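Local coordinates for uncharacterized protein (Bordetella bronchiseptica, PDB 4XG0) that probably works as a kinase that phosphorylates acid sugars in a catabolic pathway, at residues E194-A204 against R222-R233. Sequence-based numbering, arbitrary orientation.
Sequences ETPAELARRIA and RLARAIGVLGQR
Helices 196-204 and 222-230 pack through apolar side chains, with alanines at the centre, on one flank of the parallel sheet of the sugar-binding N-terminal domain, Ala226 of one set into the other like a knob into a hole. Its methyl group sits among Pro196, Leu199, Ala200 and Ile203, with Ala226 CB 3.5 Å from Pro196 O. The central alanines let the helix axes approach to 7.9 Å, crossing at -67°; Ala200 CB in turn lies 3.6 Å from Ala226 O and also meets Val229 CG1. On the sheet side, Ile203 uses both branches, which chi1 of -72° sends to different partners: the Ile203 and Leu223 side chains cross at about a right angle, CD1 to CD1 3.7 Å, while Ile203 CG2 touches Leu230 CD1 (3.6 Å). The other methyl of Leu230, CD2, leans against Ala200 O and Ala204 CB. Ile203 and Leu223 both continue onto Val137 of strand 135-139, which joins the helix pair to the sheet. At the start of helix 196-204, the Pro196 ring lies alongside the aliphatic part of Arg225, CB to CB 3.6 Å. Arg222 runs past Leu199 and brings CD to 3.4 Å from Glu194 O, its guanidinium forming a salt bridge with Asp219. A capping box closes this helix end: Thr195 OG1 accepts from Glu198 N, and Glu198 OE1 from Thr195 N. Arg202 forms a two-bond salt bridge with Glu194, NE to OE2 and NH1 to OE1, each oxygen using its syn lone pair close to the guanidinium plane. Helix 196-205 links neighbouring parallel strands 186-188 and 209-212, and helix 217-230 then leads to strand 234-238: consecutive crossovers of an alpha/beta fold, with their helices packed together.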
ATOM      1  N   GLU A 194       1.284  -7.832  17.193  1.00 46.76           N
ATOM      2  CA  GLU A 194       0.080  -8.291  16.506  1.00 41.91           C
ATOM      3  C   GLU A 194       0.194  -8.176  14.991  1.00 39.21           C
ATOM      4  O   GLU A 194       0.754  -7.221  14.464  1.00 39.46           O
ATOM      5  CB  GLU A 194      -1.143  -7.512  17.013  1.00 43.84           C
ATOM      6  CG  GLU A 194      -2.478  -7.984  16.427  1.00 43.62           C
ATOM      7  CD  GLU A 194      -3.690  -7.422  17.173  1.00 44.73           C
ATOM      8  OE1 GLU A 194      -3.599  -6.307  17.717  1.00 48.47           O
ATOM      9  OE2 GLU A 194      -4.736  -8.102  17.216  1.00 46.88           O
ATOM     10  N   THR A 195      -0.339  -9.178  14.300  1.00 35.63           N
ATOM     11  CA  THR A 195      -0.316  -9.207  12.857  1.00 39.50           C
ATOM     12  C   THR A 195      -1.539  -8.488  12.315  1.00 34.86           C
ATOM     13  O   THR A 195      -2.531  -8.316  13.029  1.00 33.93           O
ATOM     14  CB  THR A 195      -0.325 -10.648  12.339  1.00 45.76           C
ATOM     15  OG1 THR A 195      -1.536 -11.289  12.751  1.00 41.61           O
ATOM     16  CG2 THR A 195       0.885 -11.425  12.871  1.00 49.22           C
ATOM     17  N   PRO A 196      -1.470  -8.055  11.051  1.00 34.54           N
ATOM     18  CA  PRO A 196      -2.665  -7.493  10.413  1.00 36.61           C
ATOM     19  C   PRO A 196      -3.872  -8.431  10.482  1.00 39.58           C
ATOM     20  O   PRO A 196      -4.988  -7.972  10.718  1.00 32.79           O
ATOM     21  CB  PRO A 196      -2.214  -7.283   8.962  1.00 35.14           C
ATOM     22  CG  PRO A 196      -0.753  -6.975   9.088  1.00 39.23           C
ATOM     23  CD  PRO A 196      -0.252  -7.811  10.254  1.00 37.94           C
ATOM     24  N   ALA A 197      -3.657  -9.728  10.306  1.00 37.49           N
ATOM     25  CA  ALA A 197      -4.779 -10.655  10.291  1.00 42.39           C
ATOM     26  C   ALA A 197      -5.437 -10.766  11.675  1.00 41.81           C
ATOM     27  O   ALA A 197      -6.661 -10.882  11.788  1.00 38.50           O
ATOM     28  CB  ALA A 197      -4.329 -12.029   9.793  1.00 48.01           C
ATOM     29  N   GLU A 198      -4.615 -10.741  12.721  1.00 38.42           N
ATOM     30  CA  GLU A 198      -5.115 -10.817  14.081  1.00 46.37           C
ATOM     31  C   GLU A 198      -5.899  -9.543  14.380  1.00 45.75           C
ATOM     32  O   GLU A 198      -7.006  -9.597  14.913  1.00 42.08           O
ATOM     33  CB  GLU A 198      -3.954 -11.012  15.065  1.00 47.48           C
ATOM     34  CG  GLU A 198      -3.423 -12.452  15.110  1.00 49.21           C
ATOM     35  CD  GLU A 198      -2.053 -12.579  15.772  1.00 52.36           C
ATOM     36  OE1 GLU A 198      -1.260 -11.619  15.727  1.00 54.90           O
ATOM     37  OE2 GLU A 198      -1.759 -13.649  16.342  1.00 58.80           O
ATOM     38  N   LEU A 199      -5.334  -8.401  13.999  1.00 31.20           N
ATOM     39  CA  LEU A 199      -5.999  -7.115  14.203  1.00 35.19           C
ATOM     40  C   LEU A 199      -7.326  -7.045  13.441  1.00 34.42           C
ATOM     41  O   LEU A 199      -8.307  -6.501  13.935  1.00 36.58           O
ATOM     42  CB  LEU A 199      -5.098  -5.974  13.769  1.00 33.23           C
ATOM     43  CG  LEU A 199      -5.713  -4.574  13.875  1.00 31.73           C
ATOM     44  CD1 LEU A 199      -6.236  -4.334  15.289  1.00 33.25           C
ATOM     45  CD2 LEU A 199      -4.704  -3.524  13.508  1.00 27.51           C
ATOM     46  N   ALA A 200      -7.350  -7.612  12.241  1.00 36.55           N
ATOM     47  CA  ALA A 200      -8.553  -7.594  11.416  1.00 36.33           C
ATOM     48  C   ALA A 200      -9.708  -8.342  12.090  1.00 43.39           C
ATOM     49  O   ALA A 200     -10.857  -7.886  12.074  1.00 40.75           O
ATOM     50  CB  ALA A 200      -8.251  -8.188  10.024  1.00 39.56           C
ATOM     51  N   ARG A 201      -9.402  -9.496  12.683  1.00 41.97           N
ATOM     52  CA  ARG A 201     -10.406 -10.254  13.417  1.00 45.25           C
ATOM     53  C   ARG A 201     -11.057  -9.388  14.489  1.00 46.66           C
ATOM     54  O   ARG A 201     -12.279  -9.363  14.618  1.00 41.57           O
ATOM     55  CB  ARG A 201      -9.778 -11.495  14.057  1.00 45.64           C
ATOM     56  CG  ARG A 201      -9.900 -12.768  13.217  1.00 63.90           C
ATOM     57  CD  ARG A 201      -8.902 -13.847  13.655  1.00 67.43           C
ATOM     58  NE  ARG A 201      -8.400 -14.609  12.508  1.00 69.44           N
ATOM     59  CZ  ARG A 201      -7.115 -14.883  12.267  1.00 71.02           C
ATOM     60  NH1 ARG A 201      -6.778 -15.580  11.186  1.00 69.54           N
ATOM     61  NH2 ARG A 201      -6.158 -14.473  13.095  1.00 69.25           N
ATOM     62  N   ARG A 202     -10.242  -8.678  15.264  1.00 39.38           N
ATOM     63  CA  ARG A 202     -10.768  -7.876  16.364  1.00 42.65           C
ATOM     64  C   ARG A 202     -11.603  -6.672  15.888  1.00 43.20           C
ATOM     65  O   ARG A 202     -12.535  -6.248  16.577  1.00 36.09           O
ATOM     66  CB  ARG A 202      -9.633  -7.419  17.288  1.00 43.15           C
ATOM     67  CG  ARG A 202      -8.851  -8.577  17.898  1.00 45.83           C
ATOM     68  CD  ARG A 202      -8.096  -8.154  19.140  1.00 46.74           C
ATOM     69  NE  ARG A 202      -6.978  -7.251  18.867  1.00 41.32           N
ATOM     70  CZ  ARG A 202      -6.782  -6.079  19.464  1.00 43.53           C
ATOM     71  NH1 ARG A 202      -5.725  -5.352  19.153  1.00 43.94           N
ATOM     72  NH2 ARG A 202      -7.632  -5.616  20.370  1.00 52.26           N
ATOM     73  N   ILE A 203     -11.269  -6.107  14.724  1.00 34.83           N
ATOM     74  CA  ILE A 203     -12.056  -4.994  14.213  1.00 38.40           C
ATOM     75  C   ILE A 203     -13.441  -5.500  13.783  1.00 36.25           C
ATOM     76  O   ILE A 203     -14.460  -4.830  13.977  1.00 35.62           O
ATOM     77  CB  ILE A 203     -11.354  -4.307  13.037  1.00 28.03           C
ATOM     78  CG1 ILE A 203     -10.145  -3.514  13.530  1.00 26.52           C
ATOM     79  CG2 ILE A 203     -12.318  -3.398  12.288  1.00 26.12           C
ATOM     80  CD1 ILE A 203      -9.187  -3.082  12.387  1.00 27.03           C
ATOM     81  N   ALA A 204     -13.479  -6.680  13.185  1.00 41.12           N
ATOM     82  CA  ALA A 204     -14.747  -7.254  12.756  1.00 36.42           C
ATOM     83  C   ALA A 204     -15.641  -7.515  13.971  1.00 41.04           C
ATOM     84  O   ALA A 204     -16.843  -7.257  13.940  1.00 41.41           O
ATOM     85  CB  ALA A 204     -14.515  -8.556  11.992  1.00 40.49           C
ATOM     86  N   ARG A 222      -0.129  -1.043   9.829  1.00 22.01           N
ATOM     87  CA  ARG A 222      -0.729  -2.271  10.343  1.00 23.38           C
ATOM     88  C   ARG A 222      -2.234  -2.181  10.227  1.00 19.50           C
ATOM     89  O   ARG A 222      -2.895  -3.154   9.877  1.00 24.31           O
ATOM     90  CB  ARG A 222      -0.344  -2.518  11.816  1.00 23.95           C
ATOM     91  CG  ARG A 222      -0.898  -3.787  12.412  1.00 30.44           C
ATOM     92  CD  ARG A 222      -0.377  -4.046  13.838  1.00 33.63           C
ATOM     93  NE  ARG A 222       1.054  -3.740  13.947  1.00 46.51           N
ATOM     94  CZ  ARG A 222       1.588  -2.770  14.698  1.00 40.95           C
ATOM     95  NH1 ARG A 222       0.839  -1.992  15.486  1.00 39.32           N
ATOM     96  NH2 ARG A 222       2.904  -2.599  14.684  1.00 55.20           N
ATOM     97  N   LEU A 223      -2.793  -1.025  10.584  1.00 20.23           N
ATOM     98  CA  LEU A 223      -4.239  -0.838  10.526  1.00 17.52           C
ATOM     99  C   LEU A 223      -4.709  -0.890   9.079  1.00 21.26           C
ATOM    100  O   LEU A 223      -5.715  -1.518   8.783  1.00 22.99           O
ATOM    101  CB  LEU A 223      -4.670   0.499  11.183  1.00 20.73           C
ATOM    102  CG  LEU A 223      -6.134   0.918  11.021  1.00 18.36           C
ATOM    103  CD1 LEU A 223      -7.061  -0.125  11.553  1.00 20.07           C
ATOM    104  CD2 LEU A 223      -6.428   2.223  11.716  1.00 18.23           C
ATOM    105  N   ALA A 224      -3.973  -0.238   8.175  1.00 18.28           N
ATOM    106  CA  ALA A 224      -4.322  -0.254   6.759  1.00 20.33           C
ATOM    107  C   ALA A 224      -4.321  -1.694   6.216  1.00 19.46           C
ATOM    108  O   ALA A 224      -5.219  -2.089   5.486  1.00 21.33           O
ATOM    109  CB  ALA A 224      -3.353   0.602   5.967  1.00 18.53           C
ATOM    110  N   ARG A 225      -3.322  -2.488   6.593  1.00 21.56           N
ATOM    111  CA  ARG A 225      -3.277  -3.887   6.192  1.00 24.32           C
ATOM    112  C   ARG A 225      -4.478  -4.688   6.717  1.00 24.58           C
ATOM    113  O   ARG A 225      -5.068  -5.497   5.979  1.00 27.84           O
ATOM    114  CB  ARG A 225      -1.962  -4.526   6.632  1.00 26.62           C
ATOM    115  CG  ARG A 225      -0.782  -3.938   5.880  1.00 28.47           C
ATOM    116  CD  ARG A 225       0.555  -4.528   6.296  1.00 34.54           C
ATOM    117  NE  ARG A 225       1.579  -4.139   5.325  1.00 44.37           N
ATOM    118  CZ  ARG A 225       2.897  -4.267   5.490  1.00 46.97           C
ATOM    119  NH1 ARG A 225       3.408  -4.763   6.614  1.00 51.83           N
ATOM    120  NH2 ARG A 225       3.716  -3.878   4.515  1.00 46.91           N
ATOM    121  N   ALA A 226      -4.823  -4.490   7.986  1.00 22.33           N
ATOM    122  CA  ALA A 226      -6.000  -5.115   8.561  1.00 25.66           C
ATOM    123  C   ALA A 226      -7.244  -4.725   7.795  1.00 22.34           C
ATOM    124  O   ALA A 226      -8.092  -5.560   7.519  1.00 26.11           O
ATOM    125  CB  ALA A 226      -6.156  -4.742  10.038  1.00 25.78           C
ATOM    126  N   ILE A 227      -7.368  -3.444   7.503  1.00 26.25           N
ATOM    127  CA  ILE A 227      -8.465  -2.952   6.694  1.00 21.66           C
ATOM    128  C   ILE A 227      -8.472  -3.665   5.335  1.00 24.83           C
ATOM    129  O   ILE A 227      -9.507  -4.075   4.852  1.00 23.49           O
ATOM    130  CB  ILE A 227      -8.394  -1.421   6.526  1.00 21.64           C
ATOM    131  CG1 ILE A 227      -8.862  -0.756   7.838  1.00 24.71           C
ATOM    132  CG2 ILE A 227      -9.266  -0.948   5.372  1.00 23.95           C
ATOM    133  CD1 ILE A 227      -8.493   0.654   7.943  1.00 27.44           C
ATOM    134  N   GLY A 228      -7.305  -3.830   4.716  1.00 21.11           N
ATOM    135  CA  GLY A 228      -7.234  -4.545   3.455  1.00 25.72           C
ATOM    136  C   GLY A 228      -7.805  -5.946   3.561  1.00 27.82           C
ATOM    137  O   GLY A 228      -8.591  -6.365   2.716  1.00 28.06           O
ATOM    138  N   VAL A 229      -7.392  -6.674   4.597  1.00 24.90           N
ATOM    139  CA  VAL A 229      -7.877  -8.020   4.853  1.00 27.59           C
ATOM    140  C   VAL A 229      -9.397  -8.047   4.940  1.00 28.81           C
ATOM    141  O   VAL A 229     -10.020  -9.000   4.470  1.00 33.56           O
ATOM    142  CB  VAL A 229      -7.266  -8.587   6.146  1.00 31.12           C
ATOM    143  CG1 VAL A 229      -7.974  -9.864   6.572  1.00 43.98           C
ATOM    144  CG2 VAL A 229      -5.768  -8.828   5.958  1.00 39.11           C
ATOM    145  N   LEU A 230      -9.991  -7.029   5.572  1.00 31.86           N
ATOM    146  CA  LEU A 230     -11.445  -6.985   5.726  1.00 33.78           C
ATOM    147  C   LEU A 230     -12.185  -6.669   4.432  1.00 31.85           C
ATOM    148  O   LEU A 230     -13.390  -6.890   4.338  1.00 40.12           O
ATOM    149  CB  LEU A 230     -11.876  -5.994   6.806  1.00 30.08           C
ATOM    150  CG  LEU A 230     -11.549  -6.340   8.269  1.00 33.04           C
ATOM    151  CD1 LEU A 230     -11.766  -5.120   9.147  1.00 32.73           C
ATOM    152  CD2 LEU A 230     -12.361  -7.518   8.779  1.00 39.79           C
ATOM    153  N   GLY A 231     -11.482  -6.172   3.420  1.00 28.63           N
ATOM    154  CA  GLY A 231     -12.082  -6.024   2.099  1.00 35.06           C
ATOM    155  C   GLY A 231     -13.147  -4.944   1.975  1.00 30.49           C
ATOM    156  O   GLY A 231     -13.088  -3.913   2.622  1.00 30.70           O
ATOM    157  N   GLN A 232     -14.145  -5.205   1.142  1.00 35.84           N
ATOM    158  CA  GLN A 232     -15.100  -4.184   0.730  1.00 32.86           C
ATOM    159  C   GLN A 232     -15.885  -3.564   1.890  1.00 31.39           C
ATOM    160  O   GLN A 232     -16.168  -2.367   1.884  1.00 41.22           O
ATOM    161  CB  GLN A 232     -16.085  -4.766  -0.301  1.00 40.88           C
ATOM    162  CG  GLN A 232     -17.189  -3.792  -0.650  1.00 43.85           C
ATOM    163  CD  GLN A 232     -17.989  -4.196  -1.866  1.00 57.21           C
ATOM    164  OE1 GLN A 232     -17.699  -5.201  -2.520  1.00 61.57           O
ATOM    165  NE2 GLN A 232     -18.995  -3.395  -2.191  1.00 58.05           N
ATOM    166  N   ARG A 233     -16.211  -4.372   2.893  1.00 33.29           N
ATOM    167  CA  ARG A 233     -17.050  -3.911   4.001  1.00 34.89           C
ATOM    168  C   ARG A 233     -16.356  -2.881   4.891  1.00 31.81           C
ATOM    169  O   ARG A 233     -17.025  -2.138   5.613  1.00 38.05           O
ATOM    170  CB  ARG A 233     -17.518  -5.106   4.848  1.00 42.02           C
ATOM    171  CG  ARG A 233     -16.434  -5.730   5.714  1.00 42.19           C
ATOM    172  CD  ARG A 233     -16.906  -6.978   6.486  1.00 42.79           C
ATOM    173  NE  ARG A 233     -18.022  -6.716   7.393  1.00 56.71           N
ATOM    174  CZ  ARG A 233     -18.182  -7.282   8.593  1.00 53.18           C
ATOM    175  NH1 ARG A 233     -17.295  -8.149   9.060  1.00 56.56           N
ATOM    176  NH2 ARG A 233     -19.234  -6.975   9.337  1.00 52.31           N
TER